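Local coordinates for protein 1,3,6,8-tetrahydroxynaphthalene synthase (Streptomyces coelicolor, PDB 1U0M) that catalyses the iterative condensation of five malonyl-CoA units into a pentaketide and its Claisen and aldol cyclisation to 1,3,6,8-tetrahydroxynaphthalene, at residues A[110-115]-A[170-175]; A[144-149]-A[311-316]; A[175-180]-A[196-201]; A[228-233]-A[343-348]; A[275-280]-A[337-342]. All coordinates share one frame; numbering follows the deposited sequence.

Interaction 1. Residues A[110-115]-A[170-175]; sequences IYVSCT and IVACEF
Ile110, Tyr111 and Val112 pair with Ile170, Val171 and Ala172 as neighbouring parallel strands, their axes 4.9 Å apart and turned by 15°. Three backbone bonds form the ladder: Val171 N to Ile110 O at 2.9 Å, Val112 N to Val171 O, and Cys173 N to Val112 O at 3.1 Å. Tyr111 and Val171 share one face of the sheet; the phenol ring slants across the valine, CD1 lying 3.8 Å from Val171 CG1, and its far end reaches Cys173 CB. On the other face, Val112 CG2 rests on Ala172 CB. Beyond Val112 the first chain leaves the ladder, and Glu174 takes over. Its CG stands anti to the carbonyl carbon (chi1 -55°) and the chain bends at the next bond, swinging the carboxylate back across to the loop 113-115. There OE1 of Glu174 accepts the Cys114 N-H at 3.2 Å, on its syn side, and the Thr115 OG1 hydroxyl at 2.9 Å. Thr115 OG1 in turn receives the N-H of Phe175 at 3.0 Å, while Glu174 OE2 bonds to Ser314. With an alanine in place of Glu174, Cys114 N and Thr115 OG1 would probably lose their common acceptor and the loop would be freer to move. A buried carboxylate thus replaces the ladder where the strand ends, its charge probably stabilised by backbone and hydroxyl donors.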
# COMPACT_ATOMS: atom_id res chain seq x y z
N ILE A 110 -9.83 -3.79 0.73
CA ILE A 110 -8.90 -2.96 -0.01
C ILE A 110 -9.08 -1.54 0.50
O ILE A 110 -10.00 -0.83 0.09
CB ILE A 110 -9.19 -3.05 -1.51
CG1 ILE A 110 -9.29 -4.52 -1.91
CG2 ILE A 110 -8.07 -2.39 -2.29
CD1 ILE A 110 -9.68 -4.74 -3.37
N TYR A 111 -8.18 -1.13 1.39
CA TYR A 111 -8.25 0.19 2.00
C TYR A 111 -7.29 1.18 1.36
O TYR A 111 -6.07 1.00 1.43
CB TYR A 111 -7.94 0.07 3.49
CG TYR A 111 -8.22 1.32 4.31
CD1 TYR A 111 -9.46 1.52 4.92
CD2 TYR A 111 -7.24 2.30 4.48
CE1 TYR A 111 -9.71 2.66 5.68
CE2 TYR A 111 -7.48 3.44 5.23
CZ TYR A 111 -8.72 3.61 5.83
OH TYR A 111 -8.95 4.73 6.60
N VAL A 112 -7.82 2.23 0.73
CA VAL A 112 -6.96 3.24 0.11
C VAL A 112 -7.08 4.63 0.73
O VAL A 112 -8.17 5.15 0.95
CB VAL A 112 -7.22 3.34 -1.40
CG1 VAL A 112 -6.95 2.00 -2.04
CG2 VAL A 112 -8.64 3.80 -1.67
N SER A 113 -5.93 5.21 1.02
CA SER A 113 -5.85 6.53 1.62
C SER A 113 -4.43 7.06 1.51
O SER A 113 -3.48 6.33 1.77
CB SER A 113 -6.24 6.48 3.09
OG SER A 113 -5.90 7.70 3.72
N CYS A 114 -4.29 8.32 1.13
CA CYS A 114 -2.96 8.92 1.01
C CYS A 114 -2.90 10.18 1.85
O CYS A 114 -1.92 10.92 1.81
CB CYS A 114 -2.66 9.26 -0.45
SG CYS A 114 -3.74 10.51 -1.16
N THR A 115 -3.94 10.41 2.63
CA THR A 115 -4.03 11.61 3.45
C THR A 115 -3.57 11.48 4.89
O THR A 115 -3.69 12.41 5.67
CB THR A 115 -5.45 12.13 3.42
OG1 THR A 115 -6.34 11.02 3.53
CG2 THR A 115 -5.70 12.87 2.11
N ILE A 170 -14.14 -2.50 -1.03
CA ILE A 170 -13.29 -1.36 -1.33
C ILE A 170 -13.65 -0.20 -0.43
O ILE A 170 -14.81 0.23 -0.41
CB ILE A 170 -13.47 -0.91 -2.78
CG1 ILE A 170 -13.11 -2.05 -3.73
CG2 ILE A 170 -12.60 0.31 -3.04
CD1 ILE A 170 -13.28 -1.69 -5.17
N VAL A 171 -12.67 0.30 0.31
CA VAL A 171 -12.89 1.44 1.19
C VAL A 171 -11.91 2.55 0.87
O VAL A 171 -10.71 2.33 0.84
CB VAL A 171 -12.70 1.08 2.67
CG1 VAL A 171 -12.90 2.31 3.53
CG2 VAL A 171 -13.67 -0.01 3.08
N ALA A 172 -12.45 3.73 0.61
CA ALA A 172 -11.63 4.89 0.31
C ALA A 172 -11.86 5.92 1.43
O ALA A 172 -12.99 6.32 1.70
CB ALA A 172 -12.03 5.47 -1.04
N CYS A 173 -10.79 6.34 2.08
CA CYS A 173 -10.90 7.31 3.16
C CYS A 173 -9.92 8.44 2.89
O CYS A 173 -8.72 8.24 2.93
CB CYS A 173 -10.58 6.64 4.50
SG CYS A 173 -10.92 7.66 5.94
N GLU A 174 -10.44 9.63 2.62
CA GLU A 174 -9.58 10.75 2.31
C GLU A 174 -9.91 12.04 3.06
O GLU A 174 -10.98 12.64 2.87
CB GLU A 174 -9.59 10.99 0.79
CG GLU A 174 -9.22 9.75 -0.03
CD GLU A 174 -7.72 9.43 0.00
OE1 GLU A 174 -7.04 9.90 0.94
OE2 GLU A 174 -7.23 8.71 -0.91
N PHE A 175 -8.98 12.47 3.91
CA PHE A 175 -9.13 13.70 4.69
C PHE A 175 -8.05 14.66 4.19
O PHE A 175 -7.08 14.96 4.91
CB PHE A 175 -8.91 13.39 6.17
CG PHE A 175 -9.89 12.41 6.76
CD1 PHE A 175 -9.48 11.51 7.75
CD2 PHE A 175 -11.22 12.39 6.36
CE1 PHE A 175 -10.39 10.62 8.34
CE2 PHE A 175 -12.14 11.50 6.93
CZ PHE A 175 -11.72 10.62 7.93

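Interaction 2. Residues A[144-149]-A[311-316]; sequences LGCAAG and NIASAV
The probable Cys-His-Asn catalytic centre of the thiolase-like fold comes together here, where the N-terminal and C-terminal halves of the chain bring the starts of helices 148-162 and 315-326 together. Cys146, the probable nucleophile, meets Asn311 of the opposite segment: SG lies 4.0 Å from Asn311 OD1, with ND2 of the same amide at nearly the same range, and it also approaches Ala313 CA. Asn311 holds its CG anti to the backbone N (chi1 -167°), which aims the amide at the sulfur. OD1 is fixed by the N-H of Ala313, 2.9 Å away and in the carbonyl plane, closing an Asx turn. If Asn311 were a leucine, Ala313 N would probably lose this acceptor, and the polar group beside Cys146 SG would go with it. Farther along both segments, Ser314 CB packs on Ala148 CB at 3.6 Å, while Ser314 OG turns to Glu174. Gly149 CA passes so near Ser314 O, at 3.2 Å, that a beta carbon on this glycine would collide with the carbonyl; the close approach of the two helix starts depends on its absence. Around the sulfur, His278 touches both Cys146 and Asn311, and Phe196 also packs on both. A cysteine at the start of a buried helix, faced by histidine and asparagine from the C-terminal half, matches the catalytic triad layout of the chalcone synthase family.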
# COMPACT_ATOMS: atom_id res chain seq x y z
N LEU A 144 -0.93 5.64 -4.01
CA LEU A 144 -1.48 5.83 -5.35
C LEU A 144 -2.40 7.03 -5.50
O LEU A 144 -3.01 7.22 -6.55
CB LEU A 144 -2.18 4.55 -5.81
CG LEU A 144 -1.21 3.44 -6.21
CD1 LEU A 144 -1.97 2.18 -6.56
CD2 LEU A 144 -0.36 3.90 -7.38
N GLY A 145 -2.48 7.85 -4.45
CA GLY A 145 -3.30 9.06 -4.48
C GLY A 145 -4.63 9.09 -5.22
O GLY A 145 -5.52 8.27 -4.98
N CYS A 146 -4.78 10.08 -6.11
CA CYS A 146 -6.02 10.25 -6.87
C CYS A 146 -6.36 9.05 -7.77
O CYS A 146 -7.49 8.92 -8.24
CB CYS A 146 -5.94 11.53 -7.71
SG CYS A 146 -5.98 13.07 -6.75
N ALA A 147 -5.38 8.18 -7.98
CA ALA A 147 -5.55 7.00 -8.82
C ALA A 147 -5.94 5.75 -8.01
O ALA A 147 -6.34 4.74 -8.58
CB ALA A 147 -4.26 6.72 -9.60
N ALA A 148 -5.83 5.83 -6.70
CA ALA A 148 -6.13 4.68 -5.84
C ALA A 148 -7.55 4.15 -5.98
O ALA A 148 -7.78 2.96 -5.76
CB ALA A 148 -5.84 5.03 -4.39
N GLY A 149 -8.50 5.02 -6.30
CA GLY A 149 -9.87 4.57 -6.46
C GLY A 149 -9.94 3.50 -7.54
O GLY A 149 -10.33 2.36 -7.28
N ASN A 311 -12.18 17.84 -4.82
CA ASN A 311 -11.41 16.66 -5.15
C ASN A 311 -11.18 15.86 -3.87
O ASN A 311 -10.39 16.26 -3.01
CB ASN A 311 -10.07 17.05 -5.75
CG ASN A 311 -9.37 15.88 -6.37
OD1 ASN A 311 -9.47 14.75 -5.87
ND2 ASN A 311 -8.67 16.13 -7.47
N ILE A 312 -11.87 14.74 -3.77
CA ILE A 312 -11.75 13.89 -2.60
C ILE A 312 -10.90 12.66 -2.92
O ILE A 312 -11.17 11.55 -2.45
CB ILE A 312 -13.14 13.48 -2.09
CG1 ILE A 312 -13.91 12.72 -3.18
CG2 ILE A 312 -13.93 14.71 -1.75
CD1 ILE A 312 -15.24 12.22 -2.72
N ALA A 313 -9.86 12.89 -3.71
CA ALA A 313 -8.90 11.87 -4.11
C ALA A 313 -9.51 10.55 -4.57
O ALA A 313 -10.45 10.53 -5.36
CB ALA A 313 -7.92 11.61 -2.99
N SER A 314 -8.97 9.45 -4.05
CA SER A 314 -9.39 8.10 -4.40
C SER A 314 -10.89 7.87 -4.35
O SER A 314 -11.41 7.00 -5.05
CB SER A 314 -8.68 7.09 -3.49
OG SER A 314 -9.08 7.21 -2.13
N ALA A 315 -11.60 8.67 -3.56
CA ALA A 315 -13.04 8.50 -3.42
C ALA A 315 -13.88 9.08 -4.55
O ALA A 315 -15.08 8.82 -4.61
CB ALA A 315 -13.49 9.06 -2.08
N VAL A 316 -13.28 9.87 -5.44
CA VAL A 316 -14.06 10.46 -6.53
C VAL A 316 -14.77 9.45 -7.43
O VAL A 316 -15.99 9.53 -7.60
CB VAL A 316 -13.19 11.38 -7.43
CG1 VAL A 316 -13.99 11.81 -8.65
CG2 VAL A 316 -12.74 12.61 -6.65

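Interaction 3. Residues A[175-180]-A[196-201]; sequences FCSLCY and FGDGIA
Asp198 and Ser177 face each other at the centre of this contact, joined by two bonds to the two carboxylate oxygens. Asp198 OD1 takes the backbone N-H of Ser177 at 2.8 Å and an almost straight 175°, while OD2 meets Ser177 OG at 2.6 Å; both oxygens use the syn lone pair, so the serine sits squarely before the mouth of the carboxylate. OD2 also receives the N-H of Val61. The hydroxyl of Ser177 reaches this position because OG lies between the backbone N and carbonyl carbon (chi1 63°). Alongside, the ring of Phe175 crosses the aspartate at about a right angle, the two planes 71° apart. Asp198 CB lies at the edge of that ring, 4.1 Å from CD2 of Phe175, and Ile200 adds to the apolar flank by placing CD1 3.9 Å from Phe175 CE2. On the other flank Cys176 leans on Phe196, with Cys176 CB 3.6 Å from Phe196 CB. The cysteine sulfur meets the Phe196 ring obliquely, 5.2 Å from its centroid. Phe196 itself turns its ring away from this segment to pack near Cys146 and against Phe241. The segment 196-199 reads Phe-Gly-Asp-Gly, a familiar element of chalcone synthase relatives. Its phenylalanine probably serves as the gatekeeper beside the active-site cysteine, here with the aspartate tying the loop behind it to the 3-10 turn 176-178.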
# COMPACT_ATOMS: atom_id res chain seq x y z
N PHE A 175 -8.98 12.47 3.91
CA PHE A 175 -9.13 13.70 4.69
C PHE A 175 -8.05 14.66 4.19
O PHE A 175 -7.08 14.96 4.91
CB PHE A 175 -8.91 13.39 6.17
CG PHE A 175 -9.89 12.41 6.76
CD1 PHE A 175 -9.48 11.51 7.75
CD2 PHE A 175 -11.22 12.39 6.36
CE1 PHE A 175 -10.39 10.62 8.34
CE2 PHE A 175 -12.14 11.50 6.93
CZ PHE A 175 -11.72 10.62 7.93
N CYS A 176 -8.23 15.16 2.97
CA CYS A 176 -7.22 16.02 2.35
C CYS A 176 -6.94 17.29 3.15
O CYS A 176 -5.85 17.84 3.07
CB CYS A 176 -7.61 16.39 0.91
SG CYS A 176 -7.87 14.96 -0.20
N SER A 177 -7.92 17.75 3.91
CA SER A 177 -7.76 18.94 4.72
C SER A 177 -6.65 18.75 5.73
O SER A 177 -6.08 19.72 6.21
CB SER A 177 -9.06 19.26 5.45
OG SER A 177 -9.39 18.22 6.35
N LEU A 178 -6.34 17.50 6.07
CA LEU A 178 -5.29 17.22 7.04
C LEU A 178 -3.90 17.28 6.43
O LEU A 178 -2.91 16.94 7.06
CB LEU A 178 -5.52 15.86 7.71
CG LEU A 178 -6.71 15.85 8.69
CD1 LEU A 178 -6.50 16.94 9.74
CD2 LEU A 178 -8.02 16.12 7.96
N CYS A 179 -3.83 17.71 5.18
CA CYS A 179 -2.57 17.85 4.49
C CYS A 179 -2.37 19.30 4.11
O CYS A 179 -1.53 19.62 3.30
CB CYS A 179 -2.52 16.94 3.25
SG CYS A 179 -2.32 15.18 3.65
N TYR A 180 -3.16 20.18 4.71
CA TYR A 180 -3.04 21.62 4.45
C TYR A 180 -1.73 22.10 5.08
O TYR A 180 -1.49 21.87 6.27
CB TYR A 180 -4.22 22.38 5.06
CG TYR A 180 -4.03 23.89 5.04
CD1 TYR A 180 -3.94 24.58 3.82
CD2 TYR A 180 -3.90 24.60 6.22
CE1 TYR A 180 -3.70 25.96 3.80
CE2 TYR A 180 -3.66 25.97 6.21
CZ TYR A 180 -3.56 26.64 5.00
OH TYR A 180 -3.29 27.99 5.00
N PHE A 196 -9.14 20.43 -3.09
CA PHE A 196 -9.34 19.17 -2.37
C PHE A 196 -10.25 19.23 -1.17
O PHE A 196 -10.28 20.23 -0.46
CB PHE A 196 -8.00 18.59 -1.94
CG PHE A 196 -7.11 18.21 -3.07
CD1 PHE A 196 -6.32 19.18 -3.69
CD2 PHE A 196 -7.08 16.91 -3.55
CE1 PHE A 196 -5.52 18.85 -4.78
CE2 PHE A 196 -6.28 16.57 -4.64
CZ PHE A 196 -5.49 17.54 -5.26
N GLY A 197 -10.99 18.15 -0.95
CA GLY A 197 -11.91 18.06 0.18
C GLY A 197 -11.80 16.72 0.89
O GLY A 197 -10.92 15.90 0.57
N ASP A 198 -12.65 16.51 1.89
CA ASP A 198 -12.64 15.25 2.63
C ASP A 198 -13.88 14.40 2.28
O ASP A 198 -14.99 14.92 2.17
CB ASP A 198 -12.60 15.50 4.14
CG ASP A 198 -11.43 16.38 4.58
OD1 ASP A 198 -10.42 16.51 3.85
OD2 ASP A 198 -11.52 16.92 5.68
N GLY A 199 -13.68 13.10 2.11
CA GLY A 199 -14.78 12.21 1.77
C GLY A 199 -14.42 10.75 2.00
O GLY A 199 -13.24 10.38 1.98
N ILE A 200 -15.43 9.92 2.21
CA ILE A 200 -15.24 8.50 2.45
C ILE A 200 -16.16 7.65 1.56
O ILE A 200 -17.36 7.89 1.49
CB ILE A 200 -15.52 8.14 3.92
CG1 ILE A 200 -14.61 8.95 4.84
CG2 ILE A 200 -15.31 6.64 4.14
CD1 ILE A 200 -14.94 8.85 6.30
N ALA A 201 -15.58 6.68 0.87
CA ALA A 201 -16.36 5.81 0.00
C ALA A 201 -16.06 4.34 0.28
O ALA A 201 -14.92 3.98 0.59
CB ALA A 201 -16.07 6.14 -1.45

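Interaction 4. Residues A[228-233]-A[343-348]; sequences DWIMYD and PGITAE
Ile230 sets CG1 anti to its carbonyl carbon (chi1 -47°) and then runs on extended, and Ile345 adopts a matching shape (chi1 -64°). The two side chains cross at about a right angle, CD1 of Ile230 lying 4.1 Å from Ile345 CG1. The contact joins the start of the hairpin strand 230-235 to the Gly-Phe-Gly-Pro-Gly sequence 340-344, a signature of the chalcone synthase family that lies beside the active site and runs from the end of strand 337-342 into the turn, and to the residues that lead from it into strand 346-355. Trp229 flanks the isoleucines: its CB meets Ile345 CD1 at 3.9 Å, and the same methyl lies obliquely beside the indole, near CE3, before the ring leads off towards Arg246 and Thr250. Pro343 meets the backbone of Ile230. Its CA presents a C-H to Ile230 O at 3.3 Å, and CB and CG of the ring lie close round the same oxygen. The bend of the chain depends on Gly344, whose backbone angles would jam a beta carbon against the preceding carbonyl oxygen, and on a cis peptide before Ile345. Across the dimer, Met119 of the second subunit packs on Pro343, and Gln138 of that subunit bonds to Thr346 OG1. The backbones themselves are bridged by a water, which accepts the N-H of Gly344, its oxygen 2.7 Å from Gly344 N. The same water oxygen accepts from Ile230 N at 3.2 Å.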
# COMPACT_ATOMS: atom_id res chain seq x y z
N ASP A 228 7.53 12.70 -10.94
CA ASP A 228 7.43 13.81 -10.00
C ASP A 228 6.37 14.84 -10.34
O ASP A 228 6.33 15.92 -9.75
CB ASP A 228 8.79 14.53 -9.87
CG ASP A 228 9.22 15.23 -11.16
OD1 ASP A 228 8.46 16.09 -11.68
OD2 ASP A 228 10.33 14.94 -11.64
N TRP A 229 5.48 14.51 -11.28
CA TRP A 229 4.44 15.46 -11.67
C TRP A 229 3.27 15.58 -10.70
O TRP A 229 2.69 16.65 -10.57
CB TRP A 229 3.98 15.14 -13.09
CG TRP A 229 5.02 15.58 -14.09
CD1 TRP A 229 6.36 15.76 -13.85
CD2 TRP A 229 4.81 15.93 -15.46
NE1 TRP A 229 6.99 16.22 -14.98
CE2 TRP A 229 6.06 16.33 -15.99
CE3 TRP A 229 3.69 15.95 -16.29
CZ2 TRP A 229 6.21 16.75 -17.31
CZ3 TRP A 229 3.84 16.37 -17.61
CH2 TRP A 229 5.10 16.76 -18.10
N ILE A 230 2.93 14.49 -10.02
CA ILE A 230 1.86 14.49 -9.01
C ILE A 230 2.44 13.66 -7.86
O ILE A 230 2.36 12.43 -7.85
CB ILE A 230 0.57 13.85 -9.54
CG1 ILE A 230 0.25 14.40 -10.93
CG2 ILE A 230 -0.57 14.17 -8.58
CD1 ILE A 230 -1.05 13.89 -11.54
N MET A 231 3.03 14.35 -6.89
CA MET A 231 3.70 13.68 -5.80
C MET A 231 3.64 14.38 -4.45
O MET A 231 3.16 15.50 -4.31
CB MET A 231 5.18 13.54 -6.15
CG MET A 231 5.88 14.91 -6.16
SD MET A 231 7.56 14.87 -6.74
CE MET A 231 8.41 14.19 -5.27
N TYR A 232 4.21 13.70 -3.47
CA TYR A 232 4.29 14.21 -2.12
C TYR A 232 5.74 14.55 -1.76
O TYR A 232 6.65 13.81 -2.09
CB TYR A 232 3.79 13.15 -1.12
CG TYR A 232 2.34 13.22 -0.73
CD1 TYR A 232 1.70 12.12 -0.17
CD2 TYR A 232 1.61 14.40 -0.88
CE1 TYR A 232 0.37 12.18 0.23
CE2 TYR A 232 0.28 14.48 -0.49
CZ TYR A 232 -0.33 13.36 0.08
OH TYR A 232 -1.64 13.42 0.52
N ASP A 233 5.94 15.68 -1.11
CA ASP A 233 7.26 16.02 -0.56
C ASP A 233 6.98 15.62 0.90
O ASP A 233 6.02 16.10 1.49
CB ASP A 233 7.55 17.52 -0.63
CG ASP A 233 8.50 17.90 -1.78
OD1 ASP A 233 8.61 19.11 -2.07
OD2 ASP A 233 9.14 17.01 -2.37
N PRO A 343 -0.67 9.87 -8.96
CA PRO A 343 0.78 9.66 -8.87
C PRO A 343 1.33 8.62 -9.86
O PRO A 343 0.85 7.49 -9.91
CB PRO A 343 0.96 9.23 -7.42
CG PRO A 343 -0.04 10.09 -6.72
CD PRO A 343 -1.26 9.98 -7.61
N GLY A 344 2.36 9.00 -10.62
CA GLY A 344 2.94 8.07 -11.58
C GLY A 344 3.66 8.75 -12.74
O GLY A 344 4.88 8.65 -12.85
N ILE A 345 2.92 9.43 -13.62
CA ILE A 345 1.47 9.55 -13.54
C ILE A 345 0.82 8.22 -13.90
O ILE A 345 1.12 7.63 -14.94
CB ILE A 345 0.98 10.65 -14.50
CG1 ILE A 345 1.55 12.01 -14.05
CG2 ILE A 345 -0.53 10.68 -14.55
CD1 ILE A 345 1.21 13.18 -14.95
N THR A 346 -0.05 7.73 -13.02
CA THR A 346 -0.73 6.46 -13.23
C THR A 346 -2.19 6.61 -13.62
O THR A 346 -2.85 7.58 -13.26
CB THR A 346 -0.67 5.59 -11.98
OG1 THR A 346 0.70 5.35 -11.63
CG2 THR A 346 -1.36 4.25 -12.24
N ALA A 347 -2.68 5.62 -14.36
CA ALA A 347 -4.05 5.59 -14.82
C ALA A 347 -4.61 4.19 -14.65
O ALA A 347 -4.15 3.24 -15.29
CB ALA A 347 -4.11 6.00 -16.29
N GLU A 348 -5.58 4.04 -13.76
CA GLU A 348 -6.20 2.75 -13.55
C GLU A 348 -7.52 2.78 -14.30
O GLU A 348 -8.51 3.34 -13.82
CB GLU A 348 -6.42 2.48 -12.05
CG GLU A 348 -5.12 2.26 -11.26
CD GLU A 348 -4.37 1.00 -11.66
OE1 GLU A 348 -3.94 0.91 -12.83
OE2 GLU A 348 -4.22 0.09 -10.82
O HOH W 1 3.47 11.46 -10.85

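Interaction 5. Residues A[275-280]-A[337-342]; sequences YIVHAG and LLAGFG
Ala339 O receives the N-H of His278 at 3.0 Å, the shortest of three backbone bonds between these segments, with the donor tilted 30° from the carbonyl plane. The same oxygen is approached by Val277 CA, whose C-H adds a weaker contact. Further back, Ile276 N gives to Leu337 O at 3.2 Å and Ala339 N to Ile276 O at 3.3 Å, both again tilted. Strand 276-278 is the outermost of this half of the chain's long mixed sheet, running parallel to strand 337-342 at 4° between axes, within the C-terminal half of the thiolase fold. On one face Ile276 and Leu338 run alongside each other in the same direction, with Leu338 CD2 pressed to within 3.4 Å of Ile276 CB. Elsewhere the side chains of Val277 and Leu337 slant across each other, CG1 of Val277 an equally tight 3.4 Å from Leu337 CD1. His278 sets CG anti to the backbone N (chi1 167°), and its ring reaches Cys146 and Asn311, with which it probably forms the catalytic triad. Phe341 CD1 lies 3.5 Å from the backbone oxygen His278 O.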
# COMPACT_ATOMS: atom_id res chain seq x y z
N TYR A 275 -19.37 6.72 -18.63
CA TYR A 275 -18.13 7.44 -18.38
C TYR A 275 -18.00 7.96 -16.95
O TYR A 275 -18.59 8.98 -16.59
CB TYR A 275 -17.98 8.62 -19.35
CG TYR A 275 -17.41 8.23 -20.70
CD1 TYR A 275 -18.20 7.61 -21.67
CD2 TYR A 275 -16.08 8.50 -21.01
CE1 TYR A 275 -17.67 7.26 -22.92
CE2 TYR A 275 -15.54 8.15 -22.25
CZ TYR A 275 -16.34 7.53 -23.20
OH TYR A 275 -15.81 7.22 -24.43
N ILE A 276 -17.24 7.23 -16.14
CA ILE A 276 -17.00 7.60 -14.75
C ILE A 276 -15.50 7.68 -14.53
O ILE A 276 -14.88 6.74 -14.02
CB ILE A 276 -17.61 6.54 -13.79
CG1 ILE A 276 -19.12 6.42 -14.03
CG2 ILE A 276 -17.33 6.92 -12.35
CD1 ILE A 276 -19.89 7.69 -13.76
N VAL A 277 -14.91 8.81 -14.91
CA VAL A 277 -13.47 9.01 -14.77
C VAL A 277 -13.14 10.11 -13.78
O VAL A 277 -13.85 11.11 -13.69
CB VAL A 277 -12.83 9.37 -16.12
CG1 VAL A 277 -13.39 8.48 -17.21
CG2 VAL A 277 -13.07 10.83 -16.44
N HIS A 278 -12.05 9.94 -13.04
CA HIS A 278 -11.63 10.94 -12.07
C HIS A 278 -10.43 11.75 -12.54
O HIS A 278 -9.37 11.21 -12.85
CB HIS A 278 -11.28 10.31 -10.72
CG HIS A 278 -10.55 11.23 -9.80
ND1 HIS A 278 -10.96 12.53 -9.58
CD2 HIS A 278 -9.43 11.06 -9.07
CE1 HIS A 278 -10.11 13.12 -8.75
NE2 HIS A 278 -9.17 12.25 -8.43
N ALA A 279 -10.63 13.06 -12.58
CA ALA A 279 -9.59 13.99 -12.97
C ALA A 279 -9.75 15.19 -12.03
O ALA A 279 -10.87 15.61 -11.73
CB ALA A 279 -9.79 14.42 -14.43
N GLY A 280 -8.62 15.70 -11.54
CA GLY A 280 -8.67 16.83 -10.63
C GLY A 280 -9.11 18.12 -11.30
O GLY A 280 -8.42 18.65 -12.16
N LEU A 337 -16.61 2.82 -18.83
CA LEU A 337 -15.20 3.13 -18.66
C LEU A 337 -14.95 3.84 -17.33
O LEU A 337 -15.22 5.03 -17.19
CB LEU A 337 -14.71 4.01 -19.82
CG LEU A 337 -13.22 4.38 -19.89
CD1 LEU A 337 -12.94 5.61 -19.05
CD2 LEU A 337 -12.38 3.19 -19.44
N LEU A 338 -14.45 3.08 -16.36
CA LEU A 338 -14.13 3.60 -15.04
C LEU A 338 -12.62 3.80 -15.04
O LEU A 338 -11.88 2.86 -15.32
CB LEU A 338 -14.51 2.59 -13.95
CG LEU A 338 -15.97 2.12 -13.85
CD1 LEU A 338 -16.07 0.94 -12.91
CD2 LEU A 338 -16.84 3.26 -13.37
N ALA A 339 -12.17 5.00 -14.73
CA ALA A 339 -10.73 5.27 -14.71
C ALA A 339 -10.34 6.22 -13.59
O ALA A 339 -11.13 7.06 -13.16
CB ALA A 339 -10.29 5.84 -16.05
N GLY A 340 -9.10 6.06 -13.12
CA GLY A 340 -8.56 6.90 -12.07
C GLY A 340 -7.19 7.38 -12.47
O GLY A 340 -6.42 6.63 -13.06
N PHE A 341 -6.87 8.63 -12.15
CA PHE A 341 -5.56 9.18 -12.50
C PHE A 341 -4.90 9.82 -11.29
O PHE A 341 -5.57 10.49 -10.50
CB PHE A 341 -5.71 10.22 -13.61
CG PHE A 341 -6.38 9.70 -14.85
CD1 PHE A 341 -7.24 10.51 -15.58
CD2 PHE A 341 -6.18 8.39 -15.27
CE1 PHE A 341 -7.90 10.02 -16.71
CE2 PHE A 341 -6.83 7.90 -16.40
CZ PHE A 341 -7.69 8.72 -17.12
N GLY A 342 -3.59 9.63 -11.15
CA GLY A 342 -2.86 10.20 -10.02
C GLY A 342 -1.36 9.98 -10.11
O GLY A 342 -0.81 9.92 -11.21

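Interactions 1, 3, 4 and 5 all reach the mixed beta-sheet core of the thiolase fold, 1 and 3 in the N-terminal family region, 4 and 5 in the C-terminal one. Interactions 1 and 5 have centres about 16 Å apart and do not touch; interaction 2 lies between them, about 8 Å from one and 9 Å from the other, where helices 148-162 and 315-326 begin. Along the chain interaction 3 is nested within the loop closed by 2, and 5 within that closed by 4, while 2 crosses 1, 4 and 5. The two halves thus meet at the probable triad, with Cys146 and Asn311 from interaction 2 and His278 from interaction 5.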